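Local coordinates for protein histidinol dehydrogenase (Elizabethkingia anophelis NUHP1, PDB 6AN0) that binds zinc and probably catalyses the two successive NAD-dependent oxidations that turn L-histidinol into L-histidine, the last step of histidine biosynthesis, at residues D61-L65 and P164-G169; I321-N325 and K345-A349. All blocks are in the same frame, centred on the assembly; numbering follows the deposited sequence.

Contact 1. Residues D61-L65 and P164-G169; sequences DKAYL and PPDESG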
ATOM      1  N   ASP A  61      18.954 -13.975 -21.614  1.00 30.25           N
ATOM      2  CA  ASP A  61      18.369 -13.421 -22.829  1.00 30.25           C
ATOM      3  C   ASP A  61      19.146 -13.788 -24.084  1.00 31.74           C
ATOM      4  O   ASP A  61      18.671 -13.509 -25.189  1.00 32.55           O
ATOM      5  CB  ASP A  61      18.261 -11.898 -22.714  1.00 27.19           C
ATOM      6  CG  ASP A  61      17.403 -11.467 -21.536  1.00 35.47           C
ATOM      7  OD1 ASP A  61      16.370 -12.121 -21.269  1.00 32.75           O
ATOM      8  OD2 ASP A  61      17.767 -10.486 -20.862  1.00 34.78           O
ATOM      9  N   LYS A  62      20.319 -14.409 -23.938  1.00 33.44           N
ATOM     10  CA  LYS A  62      21.179 -14.783 -25.059  1.00 34.60           C
ATOM     11  C   LYS A  62      21.554 -13.576 -25.908  1.00 33.00           C
ATOM     12  O   LYS A  62      21.690 -13.683 -27.130  1.00 33.86           O
ATOM     13  CB  LYS A  62      20.542 -15.864 -25.941  1.00 38.53           C
ATOM     14  CG  LYS A  62      19.968 -17.037 -25.193  1.00 39.21           C
ATOM     15  CD  LYS A  62      21.001 -17.704 -24.313  1.00 49.70           C
ATOM     16  CE  LYS A  62      20.448 -18.997 -23.741  1.00 62.71           C
ATOM     17  NZ  LYS A  62      21.356 -19.596 -22.727  1.00 64.49           N
ATOM     18  N   ALA A  63      21.734 -12.425 -25.272  1.00 31.97           N
ATOM     19  CA  ALA A  63      22.181 -11.217 -25.947  1.00 31.03           C
ATOM     20  C   ALA A  63      23.382 -10.663 -25.198  1.00 31.59           C
ATOM     21  O   ALA A  63      23.318 -10.468 -23.984  1.00 34.19           O
ATOM     22  CB  ALA A  63      21.065 -10.164 -26.016  1.00 31.57           C
ATOM     23  N   TYR A  64      24.477 -10.429 -25.918  1.00 31.01           N
ATOM     24  CA  TYR A  64      25.684  -9.845 -25.344  1.00 34.72           C
ATOM     25  C   TYR A  64      25.636  -8.358 -25.672  1.00 34.59           C
ATOM     26  O   TYR A  64      25.925  -7.953 -26.797  1.00 34.77           O
ATOM     27  CB  TYR A  64      26.932 -10.528 -25.906  1.00 31.38           C
ATOM     28  CG  TYR A  64      28.215 -10.289 -25.132  1.00 41.05           C
ATOM     29  CD1 TYR A  64      28.333  -9.235 -24.233  1.00 50.57           C
ATOM     30  CD2 TYR A  64      29.319 -11.130 -25.308  1.00 36.61           C
ATOM     31  CE1 TYR A  64      29.509  -9.020 -23.531  1.00 55.95           C
ATOM     32  CE2 TYR A  64      30.496 -10.921 -24.610  1.00 42.32           C
ATOM     33  CZ  TYR A  64      30.588  -9.866 -23.728  1.00 55.90           C
ATOM     34  OH  TYR A  64      31.756  -9.660 -23.033  1.00 50.01           O
ATOM     35  N   LEU A  65      25.250  -7.544 -24.695  1.00 30.34           N
ATOM     36  CA  LEU A  65      25.093  -6.117 -24.926  1.00 30.65           C
ATOM     37  C   LEU A  65      26.386  -5.364 -24.656  1.00 31.98           C
ATOM     38  O   LEU A  65      27.204  -5.768 -23.825  1.00 40.83           O
ATOM     39  CB  LEU A  65      23.997  -5.546 -24.034  1.00 25.61           C
ATOM     40  CG  LEU A  65      22.574  -6.048 -24.224  1.00 28.70           C
ATOM     41  CD1 LEU A  65      21.689  -5.366 -23.200  1.00 31.16           C
ATOM     42  CD2 LEU A  65      22.124  -5.756 -25.640  1.00 38.11           C
ATOM     43  N   PRO A 164      13.362  -6.777 -21.221  1.00 25.42           N
ATOM     44  CA  PRO A 164      14.515  -7.566 -21.696  1.00 21.30           C
ATOM     45  C   PRO A 164      14.633  -7.555 -23.210  1.00 28.99           C
ATOM     46  O   PRO A 164      13.623  -7.525 -23.927  1.00 27.80           O
ATOM     47  CB  PRO A 164      14.221  -8.977 -21.172  1.00 24.71           C
ATOM     48  CG  PRO A 164      12.742  -9.008 -20.958  1.00 23.65           C
ATOM     49  CD  PRO A 164      12.349  -7.616 -20.550  1.00 22.14           C
ATOM     50  N   PRO A 165      15.857  -7.586 -23.730  1.00 23.79           N
ATOM     51  CA  PRO A 165      16.057  -7.651 -25.181  1.00 28.44           C
ATOM     52  C   PRO A 165      15.792  -9.042 -25.734  1.00 31.48           C
ATOM     53  O   PRO A 165      15.832 -10.050 -25.024  1.00 29.42           O
ATOM     54  CB  PRO A 165      17.539  -7.292 -25.344  1.00 28.46           C
ATOM     55  CG  PRO A 165      18.165  -7.829 -24.074  1.00 25.73           C
ATOM     56  CD  PRO A 165      17.134  -7.538 -22.996  1.00 24.92           C
ATOM     57  N   ASP A 166      15.545  -9.088 -27.039  1.00 28.59           N
ATOM     58  CA  ASP A 166      15.563 -10.372 -27.716  1.00 30.88           C
ATOM     59  C   ASP A 166      17.019 -10.764 -27.995  1.00 31.18           C
ATOM     60  O   ASP A 166      17.959 -10.068 -27.598  1.00 29.75           O
ATOM     61  CB  ASP A 166      14.680 -10.333 -28.965  1.00 34.49           C
ATOM     62  CG  ASP A 166      15.214  -9.424 -30.072  1.00 43.94           C
ATOM     63  OD1 ASP A 166      16.386  -8.992 -30.048  1.00 36.29           O
ATOM     64  OD2 ASP A 166      14.430  -9.151 -31.004  1.00 39.83           O
ATOM     65  N   GLU A 167      17.223 -11.892 -28.674  1.00 33.13           N
ATOM     66  CA  GLU A 167      18.583 -12.393 -28.854  1.00 41.44           C
ATOM     67  C   GLU A 167      19.430 -11.482 -29.732  1.00 45.56           C
ATOM     68  O   GLU A 167      20.660 -11.602 -29.723  1.00 38.86           O
ATOM     69  CB  GLU A 167      18.558 -13.812 -29.430  1.00 38.53           C
ATOM     70  CG  GLU A 167      17.773 -14.783 -28.555  1.00 48.04           C
ATOM     71  CD  GLU A 167      18.186 -16.234 -28.733  1.00 58.76           C
ATOM     72  OE1 GLU A 167      19.146 -16.500 -29.483  1.00 61.71           O
ATOM     73  OE2 GLU A 167      17.551 -17.108 -28.103  1.00 64.09           O
ATOM     74  N   SER A 168      18.814 -10.569 -30.472  1.00 39.54           N
ATOM     75  CA  SER A 168      19.557  -9.617 -31.280  1.00 41.05           C
ATOM     76  C   SER A 168      19.792  -8.297 -30.561  1.00 39.57           C
ATOM     77  O   SER A 168      20.345  -7.368 -31.163  1.00 38.77           O
ATOM     78  CB  SER A 168      18.822  -9.370 -32.598  1.00 44.61           C
ATOM     79  OG  SER A 168      18.602 -10.593 -33.277  1.00 55.40           O
ATOM     80  N   GLY A 169      19.391  -8.197 -29.295  1.00 29.49           N
ATOM     81  CA  GLY A 169      19.539  -6.981 -28.524  1.00 30.66           C
ATOM     82  C   GLY A 169      18.433  -5.955 -28.681  1.00 35.29           C
ATOM     83  O   GLY A 169      18.566  -4.843 -28.154  1.00 36.13           O
TER
HETATM   84  O   HOH W   1      16.025 -12.998 -25.345  1.00 34.50           O

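Contact 2. Residues I321-N325 and K345-A349; sequences IAFSN and KITSA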
ATOM      1  N   ILE A 321     -23.723 -12.712  -6.491  1.00 28.07           N
ATOM      2  CA  ILE A 321     -22.896 -11.656  -5.905  1.00 25.23           C
ATOM      3  C   ILE A 321     -22.195 -12.165  -4.650  1.00 28.60           C
ATOM      4  O   ILE A 321     -21.015 -11.866  -4.414  1.00 26.88           O
ATOM      5  CB  ILE A 321     -23.757 -10.415  -5.594  1.00 30.87           C
ATOM      6  CG1 ILE A 321     -24.375  -9.825  -6.872  1.00 30.56           C
ATOM      7  CG2 ILE A 321     -22.942  -9.361  -4.837  1.00 31.42           C
ATOM      8  CD1 ILE A 321     -23.423  -9.002  -7.686  1.00 45.27           C
ATOM      9  N   ALA A 322     -22.916 -12.923  -3.813  1.00 27.97           N
ATOM     10  CA  ALA A 322     -22.313 -13.452  -2.594  1.00 29.51           C
ATOM     11  C   ALA A 322     -21.179 -14.415  -2.921  1.00 29.41           C
ATOM     12  O   ALA A 322     -20.120 -14.369  -2.289  1.00 27.19           O
ATOM     13  CB  ALA A 322     -23.375 -14.133  -1.720  1.00 30.92           C
ATOM     14  N   PHE A 323     -21.368 -15.279  -3.923  1.00 28.13           N
ATOM     15  CA  PHE A 323     -20.258 -16.111  -4.389  1.00 25.94           C
ATOM     16  C   PHE A 323     -19.103 -15.247  -4.880  1.00 27.01           C
ATOM     17  O   PHE A 323     -17.936 -15.493  -4.540  1.00 26.02           O
ATOM     18  CB  PHE A 323     -20.734 -17.059  -5.491  1.00 25.29           C
ATOM     19  CG  PHE A 323     -19.696 -18.062  -5.927  1.00 26.43           C
ATOM     20  CD1 PHE A 323     -19.785 -19.388  -5.525  1.00 32.75           C
ATOM     21  CD2 PHE A 323     -18.633 -17.685  -6.747  1.00 25.36           C
ATOM     22  CE1 PHE A 323     -18.833 -20.316  -5.925  1.00 34.53           C
ATOM     23  CE2 PHE A 323     -17.680 -18.599  -7.145  1.00 26.89           C
ATOM     24  CZ  PHE A 323     -17.781 -19.928  -6.733  1.00 32.75           C
ATOM     25  N   SER A 324     -19.407 -14.220  -5.686  1.00 23.69           N
ATOM     26  CA  SER A 324     -18.345 -13.374  -6.225  1.00 25.19           C
ATOM     27  C   SER A 324     -17.569 -12.682  -5.110  1.00 23.02           C
ATOM     28  O   SER A 324     -16.341 -12.540  -5.189  1.00 23.63           O
ATOM     29  CB  SER A 324     -18.937 -12.333  -7.186  1.00 21.63           C
ATOM     30  OG  SER A 324     -17.912 -11.541  -7.774  1.00 22.23           O
ATOM     31  N   ASN A 325     -18.270 -12.245  -4.060  1.00 20.65           N
ATOM     32  CA  ASN A 325     -17.607 -11.553  -2.960  1.00 22.40           C
ATOM     33  C   ASN A 325     -16.677 -12.489  -2.190  1.00 32.46           C
ATOM     34  O   ASN A 325     -15.630 -12.055  -1.691  1.00 27.15           O
ATOM     35  CB  ASN A 325     -18.650 -10.927  -2.024  1.00 23.74           C
ATOM     36  CG  ASN A 325     -19.332  -9.689  -2.627  1.00 23.65           C
ATOM     37  OD1 ASN A 325     -18.774  -9.007  -3.492  1.00 23.61           O
ATOM     38  ND2 ASN A 325     -20.536  -9.380  -2.139  1.00 22.67           N
ATOM     39  N   LYS A 345     -23.741  -3.868  -3.513  1.00 24.50           N
ATOM     40  CA  LYS A 345     -23.549  -5.158  -2.862  1.00 23.03           C
ATOM     41  C   LYS A 345     -22.202  -5.804  -3.181  1.00 26.17           C
ATOM     42  O   LYS A 345     -21.859  -6.813  -2.553  1.00 26.37           O
ATOM     43  CB  LYS A 345     -24.658  -6.134  -3.268  1.00 31.28           C
ATOM     44  CG  LYS A 345     -26.074  -5.617  -3.072  1.00 32.96           C
ATOM     45  CD  LYS A 345     -26.345  -5.305  -1.616  1.00 49.48           C
ATOM     46  CE  LYS A 345     -27.796  -5.617  -1.251  1.00 69.59           C
ATOM     47  NZ  LYS A 345     -28.772  -5.101  -2.253  1.00 69.66           N
ATOM     48  N   ILE A 346     -21.452  -5.275  -4.141  1.00 25.21           N
ATOM     49  CA  ILE A 346     -20.119  -5.794  -4.448  1.00 22.88           C
ATOM     50  C   ILE A 346     -19.147  -5.312  -3.382  1.00 33.58           C
ATOM     51  O   ILE A 346     -19.040  -4.107  -3.129  1.00 28.29           O
ATOM     52  CB  ILE A 346     -19.665  -5.331  -5.837  1.00 21.13           C
ATOM     53  CG1 ILE A 346     -20.623  -5.825  -6.917  1.00 24.49           C
ATOM     54  CG2 ILE A 346     -18.220  -5.779  -6.112  1.00 22.37           C
ATOM     55  CD1 ILE A 346     -20.395  -5.136  -8.243  1.00 34.07           C
ATOM     56  N   THR A 347     -18.410  -6.244  -2.764  1.00 21.28           N
ATOM     57  CA  THR A 347     -17.501  -5.847  -1.698  1.00 23.57           C
ATOM     58  C   THR A 347     -16.036  -6.097  -1.998  1.00 22.14           C
ATOM     59  O   THR A 347     -15.194  -5.402  -1.419  1.00 21.61           O
ATOM     60  CB  THR A 347     -17.845  -6.538  -0.364  1.00 25.86           C
ATOM     61  OG1 THR A 347     -17.846  -7.958  -0.530  1.00 30.01           O
ATOM     62  CG2 THR A 347     -19.210  -6.067   0.154  1.00 36.62           C
ATOM     63  N   SER A 348     -15.707  -7.049  -2.872  1.00 21.69           N
ATOM     64  CA  SER A 348     -14.334  -7.251  -3.324  1.00 21.06           C
ATOM     65  C   SER A 348     -14.346  -7.564  -4.809  1.00 22.06           C
ATOM     66  O   SER A 348     -14.955  -8.556  -5.227  1.00 21.96           O
ATOM     67  CB  SER A 348     -13.635  -8.385  -2.564  1.00 21.77           C
ATOM     68  OG  SER A 348     -13.456  -8.067  -1.203  1.00 23.88           O
ATOM     69  N   ALA A 349     -13.642  -6.741  -5.588  1.00 16.22           N
ATOM     70  CA  ALA A 349     -13.399  -6.949  -7.010  1.00 18.22           C
ATOM     71  C   ALA A 349     -12.376  -5.917  -7.457  1.00 20.76           C
ATOM     72  O   ALA A 349     -12.428  -4.770  -7.017  1.00 19.76           O
ATOM     73  CB  ALA A 349     -14.687  -6.810  -7.835  1.00 19.76           C
TER
HETATM   74  O   HOH W   2     -17.508  -9.449  -6.000  1.00 21.50           O
HETATM   75  O   HOH W   3     -15.721  -9.246  -0.208  1.00 43.60           O

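Contact 1. Residues D61-L65 and P164-G169
A63 presses its methyl group onto the turn made by D166 to G169, with CB 3.5 Å from the carbonyl O of D166, and also meets the ring of P165. A side chain this small suits the spot, because the backbones run close here, A63 CA standing 4.8 Å from E167 CA. The P165 ring is shared: D61 OD2 lies 3.7 Å from its CD, L65 CD1 approaches its CG, and T57 of helix 50-61 touches it as well. D61 carries its CG beside the backbone N (chi1 -59°), which directs the carboxylate to the two prolines; it crosses the P165 ring at about a right angle, and its OD1 reaches CB of P164. No direct hydrogen bond joins the segments. Instead, one water donates to both main chains, at 2.7 Å to D61 O and 3.0 Å to P165 O. On the exposed side K62 and E167 run alongside each other, K62 CB 3.7 Å from E167 CD, so the contact is made by the lysine's aliphatic base and the flat carboxylate group. The K62 chain bends at chi2 (-56°) and takes its ammonium back to K59 O rather than to the glutamate. At the far end L65 CD2 packs 4.1 Å from CA of G169, at whose positive phi a CB would press on the carbonyl O before it and crowd L65. D166 braces the turn, its OD1 accepting from S168 N, above the carboxylate plane, and from N170 N. The contact thus sets K62, which ends helix 50-61 with positive phi, beside a type I beta turn combined with an Asx turn after strand 158-163 of the mixed sheet, close to Y132 and Q194, predicted to bind NAD.

Contact 2. Residues I321-N325 and K345-A349
N325 grips the backbone of the loop with both ends of its amide. Its OD1 accepts from T347 N at 2.9 Å, along a nearly straight N-H (175°) that comes in from above the carbonyl plane. Its ND2 donates to K345 O, also at 2.9 Å; this bond lies close to the amide plane of N325 and in the plane of the K345 carbonyl. An asparagine suits the place because one short side chain offers an acceptor and a donor together, and the pair of bonds fixes which way round the amide sits. With chi1 at -73°, CG stands beside the backbone N and the amide extends from the helix to the loop. OD1 has a further partner, a water that donates to it and to S348 O while accepting from S324 OG, so the small hydroxyl of S324 joins the contact through solvent. A second water lies between N325 O, T347 OG1 and S348 OG.

Here helix 317-327, which covers one side of the parallel sheet, is tied to the loop joining strands 331-335 and 351-354, the latter an outermost strand of that sheet within the chain.

Beyond the polar centre, I321 lays its CG2 3.6 Å from K345 O and 4.0 Å from K345 CB, the two side chains crossing at about a right angle. Its CD1 meets CG1 of I346 at 4.3 Å, two branched apolar chains meeting between helix and loop; I346 also touches L332 and L334. The same loop also meets the second subunit: R124 of that subunit bonds to I346 O, and its K392 to T347 O and S348 OG.

How the contacts relate
From the N terminus, the chain leaves helix 50-61 through residues 61-65 and returns about a hundred residues later, when the loop after strand 158-163 closes contact 1. Contact 2 opens well after that and spans a much shorter excursion, from helix 317-327 through strand 331-335 to the loop at 345-349. The two therefore stand in series, neither nested nor crossed. They lie on opposite sides of the chain's centre, with about 28 Å between their nearest atoms. Contact 1 ties the end of helix 50-61 to the loop leaving strand 158-163 of the mixed sheet, whereas contact 2 joins helix 317-327 to the loop leading into edge strand 351-354 of the parallel sheet and borders the second subunit.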